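Local coordinates for protein aminodeoxyfutalosine deaminase (Deinococcus radiodurans, PDB 2IMR) that catalyses the zinc-dependent deamination of aminodeoxyfutalosine to futalosine in menaquinone biosynthesis and, less readily, deaminates adenosine and several related nucleosides, at residues V61-A67 against L402-W408; E84-G88 against F412-L416; A138-T142 against L162-L168; G170-F174 against L235-I239; C325-H330 against E366-A371. All coordinates share one frame; numbering follows the deposited sequence.

Contact 1: residues V61-A67 against L402-W408; sequences VVGETVA and LRRGETW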
# COMPACT_ATOMS: atom_id res chain seq x y z
N VAL A 61 29.57 -13.06 5.55
CA VAL A 61 29.35 -12.95 6.98
C VAL A 61 30.49 -13.60 7.74
O VAL A 61 30.98 -14.67 7.37
CB VAL A 61 28.01 -13.63 7.37
CG1 VAL A 61 27.77 -13.49 8.86
CG2 VAL A 61 26.87 -13.01 6.59
N VAL A 62 30.93 -12.93 8.80
CA VAL A 62 32.00 -13.44 9.65
C VAL A 62 31.36 -13.53 11.03
O VAL A 62 31.08 -12.51 11.66
CB VAL A 62 33.20 -12.48 9.70
CG1 VAL A 62 34.25 -13.01 10.67
CG2 VAL A 62 33.80 -12.32 8.31
N GLY A 63 31.12 -14.75 11.49
CA GLY A 63 30.48 -14.92 12.79
C GLY A 63 29.02 -14.53 12.62
O GLY A 63 28.28 -15.20 11.90
N GLU A 64 28.60 -13.45 13.28
CA GLU A 64 27.23 -12.96 13.18
C GLU A 64 27.27 -11.53 12.66
O GLU A 64 26.31 -10.78 12.83
CB GLU A 64 26.55 -12.96 14.55
CG GLU A 64 26.40 -14.32 15.20
CD GLU A 64 25.71 -14.23 16.54
OE1 GLU A 64 24.54 -13.78 16.58
OE2 GLU A 64 26.33 -14.60 17.56
N THR A 65 28.38 -11.17 12.03
CA THR A 65 28.57 -9.82 11.52
C THR A 65 28.79 -9.77 10.01
O THR A 65 29.53 -10.58 9.46
CB THR A 65 29.77 -9.15 12.22
OG1 THR A 65 29.59 -9.22 13.64
CG2 THR A 65 29.90 -7.70 11.80
N VAL A 66 28.17 -8.80 9.35
CA VAL A 66 28.32 -8.65 7.91
C VAL A 66 29.71 -8.09 7.60
O VAL A 66 30.10 -7.04 8.13
CB VAL A 66 27.26 -7.68 7.33
CG1 VAL A 66 27.48 -7.51 5.85
CG2 VAL A 66 25.86 -8.22 7.60
N ALA A 67 30.45 -8.78 6.75
CA ALA A 67 31.79 -8.31 6.39
C ALA A 67 31.68 -7.39 5.19
O ALA A 67 32.35 -6.36 5.11
CB ALA A 67 32.69 -9.50 6.06
N LEU A 402 22.03 -3.05 5.63
CA LEU A 402 22.77 -4.30 5.51
C LEU A 402 24.14 -3.96 4.94
O LEU A 402 24.32 -3.88 3.73
CB LEU A 402 22.01 -5.26 4.59
CG LEU A 402 22.44 -6.72 4.50
CD1 LEU A 402 22.64 -7.29 5.90
CD2 LEU A 402 21.38 -7.52 3.75
N ARG A 403 25.11 -3.74 5.83
CA ARG A 403 26.46 -3.40 5.42
C ARG A 403 27.50 -3.78 6.47
O ARG A 403 27.16 -4.20 7.58
CB ARG A 403 26.56 -1.90 5.12
CG ARG A 403 26.37 -1.00 6.34
CD ARG A 403 26.23 0.46 5.92
NE ARG A 403 26.23 1.39 7.05
CZ ARG A 403 25.43 1.29 8.11
NH1 ARG A 403 24.56 0.30 8.21
NH2 ARG A 403 25.50 2.20 9.08
N ARG A 404 28.77 -3.63 6.10
CA ARG A 404 29.88 -3.95 6.99
C ARG A 404 29.66 -3.45 8.41
O ARG A 404 29.33 -2.29 8.63
CB ARG A 404 31.18 -3.35 6.43
CG ARG A 404 32.41 -3.59 7.29
CD ARG A 404 33.55 -2.69 6.85
NE ARG A 404 34.77 -2.90 7.63
CZ ARG A 404 35.56 -3.96 7.51
NH1 ARG A 404 35.28 -4.91 6.64
NH2 ARG A 404 36.66 -4.06 8.26
N GLY A 405 29.84 -4.35 9.38
CA GLY A 405 29.68 -3.97 10.77
C GLY A 405 28.31 -4.27 11.36
O GLY A 405 28.19 -4.45 12.57
N GLU A 406 27.29 -4.31 10.52
CA GLU A 406 25.93 -4.59 11.00
C GLU A 406 25.78 -6.05 11.38
O GLU A 406 26.42 -6.93 10.79
CB GLU A 406 24.91 -4.26 9.91
CG GLU A 406 24.88 -2.80 9.46
CD GLU A 406 24.64 -1.84 10.61
OE1 GLU A 406 23.76 -2.14 11.46
OE2 GLU A 406 25.31 -0.79 10.67
N THR A 407 24.94 -6.32 12.38
CA THR A 407 24.70 -7.68 12.83
C THR A 407 23.91 -8.40 11.74
O THR A 407 22.87 -7.90 11.29
CB THR A 407 23.85 -7.71 14.13
OG1 THR A 407 24.54 -6.99 15.17
CG2 THR A 407 23.62 -9.14 14.58
N TRP A 408 24.39 -9.56 11.31
CA TRP A 408 23.68 -10.33 10.29
C TRP A 408 22.44 -10.93 10.94
O TRP A 408 22.54 -11.63 11.95
CB TRP A 408 24.56 -11.46 9.74
CG TRP A 408 23.79 -12.46 8.90
CD1 TRP A 408 23.54 -13.77 9.20
CD2 TRP A 408 23.15 -12.21 7.64
NE1 TRP A 408 22.78 -14.35 8.21
CE2 TRP A 408 22.53 -13.41 7.24
CE3 TRP A 408 23.03 -11.08 6.81
CZ2 TRP A 408 21.80 -13.53 6.05
CZ3 TRP A 408 22.31 -11.20 5.63
CH2 TRP A 408 21.71 -12.41 5.26

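Contact 2: residues E84-G88 against F412-L416; sequences EERAG and FRWEL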
# COMPACT_ATOMS: atom_id res chain seq x y z
N GLU A 84 30.86 -21.10 0.27
CA GLU A 84 29.64 -20.54 -0.29
C GLU A 84 28.38 -21.25 0.18
O GLU A 84 28.38 -22.44 0.48
CB GLU A 84 29.68 -20.56 -1.82
CG GLU A 84 30.47 -19.41 -2.41
CD GLU A 84 30.34 -19.31 -3.92
OE1 GLU A 84 29.20 -19.16 -4.42
OE2 GLU A 84 31.39 -19.39 -4.61
N GLU A 85 27.30 -20.48 0.24
CA GLU A 85 25.99 -20.96 0.66
C GLU A 85 24.95 -20.31 -0.24
O GLU A 85 24.93 -19.10 -0.39
CB GLU A 85 25.70 -20.53 2.10
CG GLU A 85 26.38 -21.33 3.19
CD GLU A 85 26.07 -20.76 4.56
OE1 GLU A 85 24.90 -20.38 4.79
OE2 GLU A 85 26.98 -20.68 5.41
N ARG A 86 24.08 -21.13 -0.84
CA ARG A 86 23.01 -20.60 -1.68
C ARG A 86 21.95 -20.14 -0.68
O ARG A 86 21.35 -20.96 0.02
CB ARG A 86 22.45 -21.71 -2.58
CG ARG A 86 21.06 -21.43 -3.15
CD ARG A 86 20.97 -20.10 -3.89
NE ARG A 86 19.64 -19.90 -4.45
CZ ARG A 86 19.26 -18.84 -5.15
NH1 ARG A 86 20.12 -17.85 -5.39
NH2 ARG A 86 18.02 -18.76 -5.63
N ALA A 87 21.71 -18.84 -0.60
CA ALA A 87 20.76 -18.31 0.37
C ALA A 87 19.36 -17.98 -0.13
O ALA A 87 18.61 -17.27 0.54
CB ALA A 87 21.36 -17.08 1.05
N GLY A 88 18.99 -18.49 -1.30
CA GLY A 88 17.66 -18.23 -1.81
C GLY A 88 17.56 -17.09 -2.80
O GLY A 88 18.57 -16.55 -3.25
N PHE A 412 16.90 -11.13 7.25
CA PHE A 412 17.31 -10.59 5.95
C PHE A 412 17.26 -11.66 4.87
O PHE A 412 17.28 -11.36 3.68
CB PHE A 412 18.74 -10.05 6.02
CG PHE A 412 18.92 -8.90 6.97
CD1 PHE A 412 20.16 -8.63 7.52
CD2 PHE A 412 17.84 -8.09 7.30
CE1 PHE A 412 20.34 -7.55 8.39
CE2 PHE A 412 18.00 -7.01 8.17
CZ PHE A 412 19.25 -6.74 8.71
N ARG A 413 17.20 -12.92 5.30
CA ARG A 413 17.16 -14.04 4.38
C ARG A 413 15.69 -14.45 4.21
O ARG A 413 15.17 -15.27 4.97
CB ARG A 413 18.00 -15.17 4.96
CG ARG A 413 18.33 -16.30 4.02
CD ARG A 413 19.51 -17.11 4.58
NE ARG A 413 19.66 -18.37 3.86
CZ ARG A 413 20.66 -19.22 4.03
NH1 ARG A 413 21.63 -18.96 4.91
NH2 ARG A 413 20.69 -20.34 3.33
N TRP A 414 15.03 -13.88 3.21
CA TRP A 414 13.61 -14.15 2.96
C TRP A 414 13.18 -15.61 2.84
O TRP A 414 12.06 -15.95 3.22
CB TRP A 414 13.15 -13.38 1.72
CG TRP A 414 13.12 -11.89 1.91
CD1 TRP A 414 13.74 -11.16 2.89
CD2 TRP A 414 12.45 -10.93 1.07
NE1 TRP A 414 13.51 -9.82 2.71
CE2 TRP A 414 12.71 -9.65 1.60
CE3 TRP A 414 11.65 -11.04 -0.07
CZ2 TRP A 414 12.21 -8.48 1.03
CZ3 TRP A 414 11.15 -9.87 -0.65
CH2 TRP A 414 11.43 -8.61 -0.10
N GLU A 415 14.06 -16.47 2.33
CA GLU A 415 13.69 -17.88 2.18
C GLU A 415 13.40 -18.58 3.51
O GLU A 415 12.84 -19.68 3.53
CB GLU A 415 14.80 -18.65 1.45
CG GLU A 415 16.03 -18.91 2.30
CD GLU A 415 16.94 -19.98 1.74
OE1 GLU A 415 16.45 -20.87 1.02
OE2 GLU A 415 18.15 -19.95 2.04
N LEU A 416 13.76 -17.94 4.62
CA LEU A 416 13.56 -18.53 5.95
C LEU A 416 12.38 -17.92 6.72
O LEU A 416 12.18 -18.23 7.90
CB LEU A 416 14.83 -18.37 6.79
CG LEU A 416 16.15 -18.80 6.14
CD1 LEU A 416 17.31 -18.48 7.08
CD2 LEU A 416 16.11 -20.28 5.82
O HOH W 1 23.05 -22.05 4.23
O HOH W 2 18.84 -22.09 -0.28
O HOH W 3 16.29 -15.84 0.88

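Contact 3: residues A138-T142 against L162-L168; sequences ADTLT and LLAREDL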
# COMPACT_ATOMS: atom_id res chain seq x y z
N ALA A 138 -2.06 -7.39 13.63
CA ALA A 138 -0.83 -6.70 13.97
C ALA A 138 0.18 -7.74 14.48
O ALA A 138 1.37 -7.64 14.19
CB ALA A 138 -1.09 -5.65 15.05
N ASP A 139 -0.29 -8.73 15.23
CA ASP A 139 0.60 -9.77 15.73
C ASP A 139 1.26 -10.48 14.55
O ASP A 139 2.46 -10.74 14.55
CB ASP A 139 -0.17 -10.80 16.58
CG ASP A 139 -0.63 -10.24 17.91
OD1 ASP A 139 -0.09 -9.21 18.36
OD2 ASP A 139 -1.54 -10.85 18.52
N THR A 140 0.45 -10.79 13.54
CA THR A 140 0.95 -11.47 12.35
C THR A 140 2.03 -10.64 11.66
O THR A 140 3.07 -11.16 11.25
CB THR A 140 -0.21 -11.74 11.36
OG1 THR A 140 -1.16 -12.62 11.97
CG2 THR A 140 0.32 -12.38 10.08
N LEU A 141 1.80 -9.33 11.53
CA LEU A 141 2.78 -8.46 10.91
C LEU A 141 4.11 -8.51 11.65
O LEU A 141 5.17 -8.53 11.04
CB LEU A 141 2.26 -7.02 10.88
CG LEU A 141 1.11 -6.72 9.92
CD1 LEU A 141 0.56 -5.32 10.17
CD2 LEU A 141 1.61 -6.86 8.49
N THR A 142 4.04 -8.52 12.98
CA THR A 142 5.25 -8.56 13.79
C THR A 142 5.98 -9.89 13.61
O THR A 142 7.21 -9.92 13.50
CB THR A 142 4.94 -8.34 15.27
OG1 THR A 142 4.36 -7.04 15.43
CG2 THR A 142 6.21 -8.42 16.11
N LEU A 162 -4.46 0.08 18.08
CA LEU A 162 -3.25 0.01 17.26
C LEU A 162 -2.26 1.12 17.54
O LEU A 162 -1.04 0.91 17.52
CB LEU A 162 -3.63 0.01 15.78
CG LEU A 162 -4.53 -1.16 15.34
CD1 LEU A 162 -4.78 -1.09 13.85
CD2 LEU A 162 -3.87 -2.48 15.71
N LEU A 163 -2.78 2.31 17.82
CA LEU A 163 -1.93 3.45 18.11
C LEU A 163 -1.06 3.15 19.33
O LEU A 163 0.03 3.70 19.48
CB LEU A 163 -2.82 4.68 18.33
CG LEU A 163 -2.32 6.05 17.90
CD1 LEU A 163 -1.64 5.99 16.53
CD2 LEU A 163 -3.51 7.01 17.87
N ALA A 164 -1.53 2.25 20.19
CA ALA A 164 -0.81 1.89 21.41
C ALA A 164 0.13 0.69 21.25
O ALA A 164 0.80 0.28 22.21
CB ALA A 164 -1.80 1.62 22.54
N ARG A 165 0.19 0.12 20.05
CA ARG A 165 1.06 -1.02 19.79
C ARG A 165 2.51 -0.56 19.65
O ARG A 165 2.89 0.04 18.64
CB ARG A 165 0.63 -1.74 18.51
CG ARG A 165 -0.71 -2.47 18.61
CD ARG A 165 -0.61 -3.79 19.35
NE ARG A 165 0.31 -4.72 18.69
CZ ARG A 165 0.00 -5.97 18.35
NH1 ARG A 165 -1.20 -6.45 18.61
NH2 ARG A 165 0.91 -6.73 17.75
N GLU A 166 3.32 -0.86 20.65
CA GLU A 166 4.73 -0.47 20.64
C GLU A 166 5.55 -1.23 19.60
O GLU A 166 6.65 -0.81 19.24
CB GLU A 166 5.33 -0.68 22.03
CG GLU A 166 4.66 0.13 23.13
CD GLU A 166 5.27 -0.13 24.49
OE1 GLU A 166 6.48 0.12 24.66
OE2 GLU A 166 4.53 -0.58 25.40
N ASP A 167 5.01 -2.34 19.11
CA ASP A 167 5.72 -3.17 18.14
C ASP A 167 5.49 -2.82 16.68
O ASP A 167 6.20 -3.31 15.79
CB ASP A 167 5.36 -4.65 18.38
CG ASP A 167 3.88 -4.93 18.23
OD1 ASP A 167 3.07 -4.12 18.73
OD2 ASP A 167 3.53 -5.96 17.62
N LEU A 168 4.50 -1.96 16.41
CA LEU A 168 4.19 -1.55 15.04
C LEU A 168 4.94 -0.29 14.62
O LEU A 168 5.31 0.54 15.45
CB LEU A 168 2.69 -1.27 14.88
CG LEU A 168 1.68 -2.42 14.89
CD1 LEU A 168 0.27 -1.83 14.82
CD2 LEU A 168 1.93 -3.34 13.70
O HOH W 4 5.35 -4.82 13.52

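Contact 4: residues G170-F174 against L235-I239; sequences GTLYF and LPLQI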
# COMPACT_ATOMS: atom_id res chain seq x y z
N GLY A 170 5.11 2.60 11.07
CA GLY A 170 4.52 2.97 9.80
C GLY A 170 3.47 4.06 9.97
O GLY A 170 3.67 5.00 10.74
N THR A 171 2.36 3.92 9.26
CA THR A 171 1.28 4.89 9.34
C THR A 171 -0.08 4.23 9.47
O THR A 171 -0.35 3.22 8.81
CB THR A 171 1.24 5.77 8.07
OG1 THR A 171 2.51 6.42 7.90
CG2 THR A 171 0.13 6.81 8.17
N LEU A 172 -0.93 4.79 10.32
CA LEU A 172 -2.29 4.30 10.51
C LEU A 172 -3.21 5.38 9.94
O LEU A 172 -3.33 6.46 10.52
CB LEU A 172 -2.60 4.11 12.01
CG LEU A 172 -1.66 3.17 12.77
CD1 LEU A 172 -2.08 3.11 14.23
CD2 LEU A 172 -1.69 1.79 12.13
N TYR A 173 -3.84 5.07 8.81
CA TYR A 173 -4.73 6.00 8.12
C TYR A 173 -6.19 5.81 8.53
O TYR A 173 -6.74 4.71 8.37
CB TYR A 173 -4.63 5.81 6.61
CG TYR A 173 -3.23 5.90 6.03
CD1 TYR A 173 -2.75 7.09 5.50
CD2 TYR A 173 -2.42 4.76 5.95
CE1 TYR A 173 -1.49 7.15 4.90
CE2 TYR A 173 -1.17 4.81 5.36
CZ TYR A 173 -0.71 6.00 4.83
OH TYR A 173 0.52 6.03 4.21
N PHE A 174 -6.82 6.86 9.04
CA PHE A 174 -8.23 6.80 9.45
C PHE A 174 -9.08 6.95 8.20
O PHE A 174 -9.01 7.96 7.51
CB PHE A 174 -8.54 7.92 10.45
CG PHE A 174 -9.91 7.83 11.07
CD1 PHE A 174 -10.39 6.62 11.55
CD2 PHE A 174 -10.70 8.97 11.20
CE1 PHE A 174 -11.65 6.54 12.16
CE2 PHE A 174 -11.96 8.90 11.80
CZ PHE A 174 -12.44 7.68 12.29
N LEU A 235 -0.33 15.53 7.56
CA LEU A 235 -0.82 14.16 7.72
C LEU A 235 -0.74 13.40 6.40
O LEU A 235 -1.25 13.87 5.38
CB LEU A 235 -2.27 14.16 8.20
CG LEU A 235 -2.57 14.63 9.63
CD1 LEU A 235 -4.07 14.68 9.83
CD2 LEU A 235 -1.92 13.68 10.63
N PRO A 236 -0.10 12.22 6.39
CA PRO A 236 -0.01 11.47 5.14
C PRO A 236 -1.40 11.05 4.66
O PRO A 236 -2.32 10.87 5.47
CB PRO A 236 0.89 10.29 5.51
CG PRO A 236 0.66 10.11 6.97
CD PRO A 236 0.63 11.54 7.47
N LEU A 237 -1.55 10.91 3.35
CA LEU A 237 -2.82 10.52 2.75
C LEU A 237 -2.70 9.28 1.89
O LEU A 237 -1.66 9.02 1.30
CB LEU A 237 -3.35 11.65 1.86
CG LEU A 237 -3.93 12.95 2.42
CD1 LEU A 237 -3.97 14.00 1.31
CD2 LEU A 237 -5.31 12.71 2.98
N GLN A 238 -3.78 8.51 1.83
CA GLN A 238 -3.88 7.34 0.96
C GLN A 238 -5.31 7.33 0.45
O GLN A 238 -6.26 7.44 1.24
CB GLN A 238 -3.56 6.03 1.70
CG GLN A 238 -2.14 5.53 1.42
CD GLN A 238 -1.91 4.08 1.84
OE1 GLN A 238 -2.75 3.22 1.62
NE2 GLN A 238 -0.74 3.81 2.42
N ILE A 239 -5.46 7.23 -0.86
CA ILE A 239 -6.77 7.21 -1.51
C ILE A 239 -6.79 6.02 -2.48
O ILE A 239 -5.84 5.83 -3.24
CB ILE A 239 -7.01 8.50 -2.36
CG1 ILE A 239 -6.76 9.75 -1.50
CG2 ILE A 239 -8.44 8.51 -2.91
CD1 ILE A 239 -6.80 11.05 -2.29
O HOH W 5 0.65 8.15 2.34

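Contact 5: residues C325-H330 against E366-A371; sequences CPRSNH and EEVTFA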
# COMPACT_ATOMS: atom_id res chain seq x y z
N CYS A 325 -1.23 -3.69 -5.10
CA CYS A 325 -1.52 -4.90 -4.34
C CYS A 325 -1.82 -5.99 -5.38
O CYS A 325 -2.98 -6.24 -5.72
CB CYS A 325 -2.75 -4.68 -3.43
SG CYS A 325 -2.62 -3.26 -2.28
N PRO A 326 -0.77 -6.64 -5.90
CA PRO A 326 -0.87 -7.69 -6.92
C PRO A 326 -1.93 -8.77 -6.75
O PRO A 326 -2.86 -8.87 -7.55
CB PRO A 326 0.55 -8.27 -6.94
CG PRO A 326 1.38 -7.09 -6.61
CD PRO A 326 0.62 -6.47 -5.47
N ARG A 327 -1.81 -9.58 -5.71
CA ARG A 327 -2.78 -10.65 -5.51
C ARG A 327 -4.21 -10.14 -5.39
O ARG A 327 -5.12 -10.70 -6.00
CB ARG A 327 -2.40 -11.49 -4.30
CG ARG A 327 -1.13 -12.29 -4.54
CD ARG A 327 -0.76 -13.13 -3.34
NE ARG A 327 -0.47 -12.30 -2.17
CZ ARG A 327 -0.09 -12.79 -0.99
NH1 ARG A 327 0.04 -14.10 -0.83
NH2 ARG A 327 0.15 -11.96 0.01
N SER A 328 -4.40 -9.08 -4.61
CA SER A 328 -5.73 -8.52 -4.44
C SER A 328 -6.36 -8.15 -5.78
O SER A 328 -7.52 -8.47 -6.04
CB SER A 328 -5.68 -7.28 -3.54
OG SER A 328 -6.97 -6.72 -3.38
N ASN A 329 -5.60 -7.48 -6.65
CA ASN A 329 -6.13 -7.08 -7.95
C ASN A 329 -6.55 -8.29 -8.77
O ASN A 329 -7.55 -8.27 -9.48
CB ASN A 329 -5.11 -6.29 -8.76
CG ASN A 329 -4.77 -4.95 -8.13
OD1 ASN A 329 -5.50 -4.44 -7.27
ND2 ASN A 329 -3.67 -4.36 -8.57
N HIS A 330 -5.77 -9.36 -8.66
CA HIS A 330 -6.07 -10.57 -9.40
C HIS A 330 -7.36 -11.23 -8.91
O HIS A 330 -8.25 -11.54 -9.70
CB HIS A 330 -4.91 -11.57 -9.29
CG HIS A 330 -5.23 -12.92 -9.85
ND1 HIS A 330 -5.52 -13.12 -11.18
CD2 HIS A 330 -5.37 -14.12 -9.24
CE1 HIS A 330 -5.83 -14.39 -11.37
NE2 HIS A 330 -5.75 -15.02 -10.21
N GLU A 366 5.33 -12.43 -0.60
CA GLU A 366 4.52 -13.18 -1.54
C GLU A 366 4.03 -12.32 -2.70
O GLU A 366 3.77 -12.84 -3.79
CB GLU A 366 3.37 -13.84 -0.78
CG GLU A 366 3.86 -15.04 0.04
CD GLU A 366 2.89 -15.50 1.12
OE1 GLU A 366 1.70 -15.16 1.06
OE2 GLU A 366 3.34 -16.22 2.04
N GLU A 367 3.92 -11.02 -2.48
CA GLU A 367 3.49 -10.11 -3.54
C GLU A 367 4.65 -9.92 -4.51
O GLU A 367 4.44 -9.71 -5.70
CB GLU A 367 3.07 -8.76 -2.96
CG GLU A 367 1.87 -8.81 -2.02
CD GLU A 367 0.59 -9.29 -2.70
OE1 GLU A 367 0.53 -9.31 -3.95
OE2 GLU A 367 -0.37 -9.64 -1.97
N VAL A 368 5.87 -9.98 -3.99
CA VAL A 368 7.05 -9.83 -4.82
C VAL A 368 7.09 -11.01 -5.80
O VAL A 368 7.32 -10.83 -6.99
CB VAL A 368 8.35 -9.82 -3.96
CG1 VAL A 368 9.58 -9.94 -4.85
CG2 VAL A 368 8.41 -8.52 -3.16
N THR A 369 6.85 -12.20 -5.28
CA THR A 369 6.85 -13.40 -6.10
C THR A 369 5.77 -13.28 -7.17
O THR A 369 6.02 -13.56 -8.34
CB THR A 369 6.59 -14.65 -5.25
OG1 THR A 369 7.70 -14.84 -4.36
CG2 THR A 369 6.41 -15.88 -6.12
N PHE A 370 4.58 -12.85 -6.77
CA PHE A 370 3.47 -12.70 -7.69
C PHE A 370 3.78 -11.64 -8.76
O PHE A 370 3.47 -11.83 -9.93
CB PHE A 370 2.20 -12.28 -6.93
CG PHE A 370 0.93 -12.50 -7.71
CD1 PHE A 370 0.38 -13.78 -7.81
CD2 PHE A 370 0.30 -11.44 -8.34
CE1 PHE A 370 -0.78 -14.00 -8.54
CE2 PHE A 370 -0.87 -11.65 -9.08
CZ PHE A 370 -1.41 -12.93 -9.18
N ALA A 371 4.38 -10.54 -8.33
CA ALA A 371 4.72 -9.45 -9.24
C ALA A 371 5.76 -9.89 -10.27
O ALA A 371 5.75 -9.44 -11.41
CB ALA A 371 5.23 -8.25 -8.45
O HOH W 6 -2.53 -8.17 -2.63

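Contact 1: residues V61-A67 against L402-W408
Trp408 presents one face of its indole to Val61, whose CG2 lies 3.8 Å above the ring plane, offset toward the rim over the five-membered ring, in a CH-pi contact. At the edge of the same indole, near its plane, sits Val66 CG2. With CG anti to the backbone N (chi1 168°), the indole swings over Val61, while CB itself rests near Val61 CG1. The other flat group, the guanidinium of Arg404, has Ala67 O near its edge, at 3.6 Å from NH1. Val66 is packed from several sides: its CG2 touches Leu402 CD1 at 3.8 Å, and its CB comes close to Arg403 O. The backbones are joined around it. Val66 N gives an almost straight bond (179°) to Glu406 O, 2.9 Å away, and Val66 O receives Gly405 N at 3.0 Å. Trp408 N reaches Glu64 O at 2.7 Å, from above the carbonyl plane. A type II' turn with Gly63 at positive phi links strands 57-62 and 65-70, and the 402-408 loop, with its own type II turn, joins the outer strand 65-70 of the small N-terminal sheet through a single beta bridge, Thr65 with Thr407. Polar groups of the backbone are thus paired across the contact, while the buried valines and the indole cover its inner side against Leu41 and Val59.

Contact 2: residues E84-G88 against F412-L416
Arg413 and Ala87 meet where strand 84-86 has just ended and the chain 412-416 is about to enter a short 3-10 turn at 414-416; the nearest CA atoms, those of Gly88 and Glu415, are 5.6 Å apart, and no direct backbone bond joins the two. Gly88 has a positive phi (97°), and a side chain on it would run into Glu415 CB, two reasons why glycine suits this place. The guanidinium of Arg413 lies flat against the methyl of Ala87, whose CB is 3.5 Å above its plane, offset toward the rim. With CG anti to the backbone N (chi1 -167°) and the chain extended to NE, the arginine reaches past Ala87 as far as Glu85. Its NE and NH2 both give hydrogen bonds in the guanidinium plane to one oxygen, Glu415 OE2, at 2.8 Å from NE. At the other end of the group, Arg413 NH1 forms a rather long salt bridge of 3.6 Å with Glu85 OE1, the two side chains crossing near a right angle, and a water bridges Glu85 OE1 and Arg413 NH2. A second water joins Ala87 O, at 2.7 Å, to Glu415 N. Arg86 turns its own charge to Asp44. Since one arginine serves two carboxylates, its charge probably offsets both and keeps them ionised, while the alanine, small and apolar, gives the flat cation a surface to rest on. Water completes a join between the edge strand of the N-terminal sheet and the C-terminal chain that has few direct bonds.

Contact 3: residues A138-T142 against L162-L168
Helix 138-142 faces the irregular chain that follows helix 156-163, a type I turn from Arg165 to Leu168, and the closest CA pair, Thr142 with Asp167, is 6.9 Å apart. Arg165 is the hub. Its guanidinium lies over Ala138, whose CB stands 3.4 Å from the plane beneath the centre of the group; the small methyl lets the flat group come this close. Bends at chi2 and chi3 fold the arginine back so that NE and NH2 take the two oxygens of Asp167 side-on, one each, through their syn lone pairs; NH2 to OD2 measures 2.7 Å. Asp139 approaches from the helix: its OD1 receives Arg165 NH2 at 2.7 Å, tilted from the guanidinium plane, and Arg165 NH1 weakly. In the amidohydrolase (beta/alpha)8-type barrel this network ties helix 130-143 to the loop that leads from helix 156-163 into strand 170-176. Thr142 OG1 donates to Asp167 OD2 at 2.6 Å, on the anti side and out of the carboxylate plane, while a water links the same hydroxyl to Asp167 O. Behind the charges, Leu168 CD2 packs on Ala138 CB at 4.0 Å and lies near Leu141 CD1, closing the apolar side toward the barrel. Gln135 takes up Arg165 NH1.

Contact 4: residues G170-F174 against L235-I239
Tyr173 stands with its ring between two side chains, Thr171 from its own strand on one face and Gln238 on the opposite one. The methyl CG2 of Thr171 is 3.5 Å above the ring, over its centre. On the other side Gln238 crosses the tyrosine at about a right angle, and its CG makes a CH-pi contact 4.0 Å from the ring centroid, offset toward the rim, with the amide plane turned 48° from the ring. An extended chain beyond CG carries the amide along to the hydroxyl end, where NE2 lies 3.1 Å from Tyr173 OH. Pro236 adds its CB to the ring carbon CE1 of Tyr173 and puts its carbonyl oxygen near the ring edge; its CG also meets Thr171 CG2 at 3.6 Å. A rigid, apolar proline suits a place against the ring and the threonine methyl. Water connects Tyr173 OH, 2.8 Å away, to Leu237 O, where it donates. Strand 170-176 and strand 238-241, with the loop leading into the latter, lie either side of strand 206-212 in the barrel. Thr171 OG1 is bonded to Arg207 and Val395. Bonded to ND1 of zinc ligand His99 through OE1 and to Ala98 O through NE2, the Gln238 amide is a second-shell group that probably orients the imidazole of His99; the Tyr173 ring, supported by Pro236 and Thr171, probably steadies that amide near the zinc.

Contact 5: residues C325-H330 against E366-A371
Glu367 OE2 is gripped by Arg327 NE at 2.7 Å, by a weaker bond from NH2 of the same residue and by a water that also accepts from Ser328 N. The NE bond lies in the guanidinium plane but comes down on the carboxylate from above its plane, the planes being 74° apart. The other oxygen, OE1, takes the backbone Arg327 N at 2.9 Å in a nearly straight bond through its syn lone pair, so one glutamate holds both main chain and side chain of Arg327. A bend at chi2 turns its carboxylate toward the start of helix 326-331. Glu366 OE1 receives Arg327 NH1 at 2.7 Å on its anti lone pair, and Glu366 CB lies over a face of the guanidinium. Phe370 covers the aliphatic part of the arginine, with Arg327 CG over its ring face; Pro326, compact and suited to a helix's first turn, touches ring atom CD2 with its CB at 3.5 Å. Cys325 is the N-cap residue here, beside zinc ligands His99 and Asp354. The axes of helix 326-330 and helix 366-371 pass 9.8 Å apart at 63°, with strand 349-351 touching Pro326 through Leu351 and helix 380-395 packed on Ala371.

In the fold
Contacts 1 and 2 fasten the C-terminal chain to the small N-terminal sheet, with centres about 14 Å apart, and touch where Leu402 CD1 meets Phe412 CD1 at 3.3 Å. Contacts 3, 4 and 5 belong to the catalytic barrel and are nested in the chain within the loops closed by the first two. Contact 2 reaches contact 5 through Trp414 CZ3 on Val368 CG2 at 3.9 Å, the one touch here between sheet and barrel groups. Leu163 packs on Leu172, joining contacts 3 and 4. Around the zinc, the side chains of Gln238 in contact 4 and Cys325 in contact 5 each lie about 6 Å away, whereas Leu141 in contact 3 is about 13 Å off.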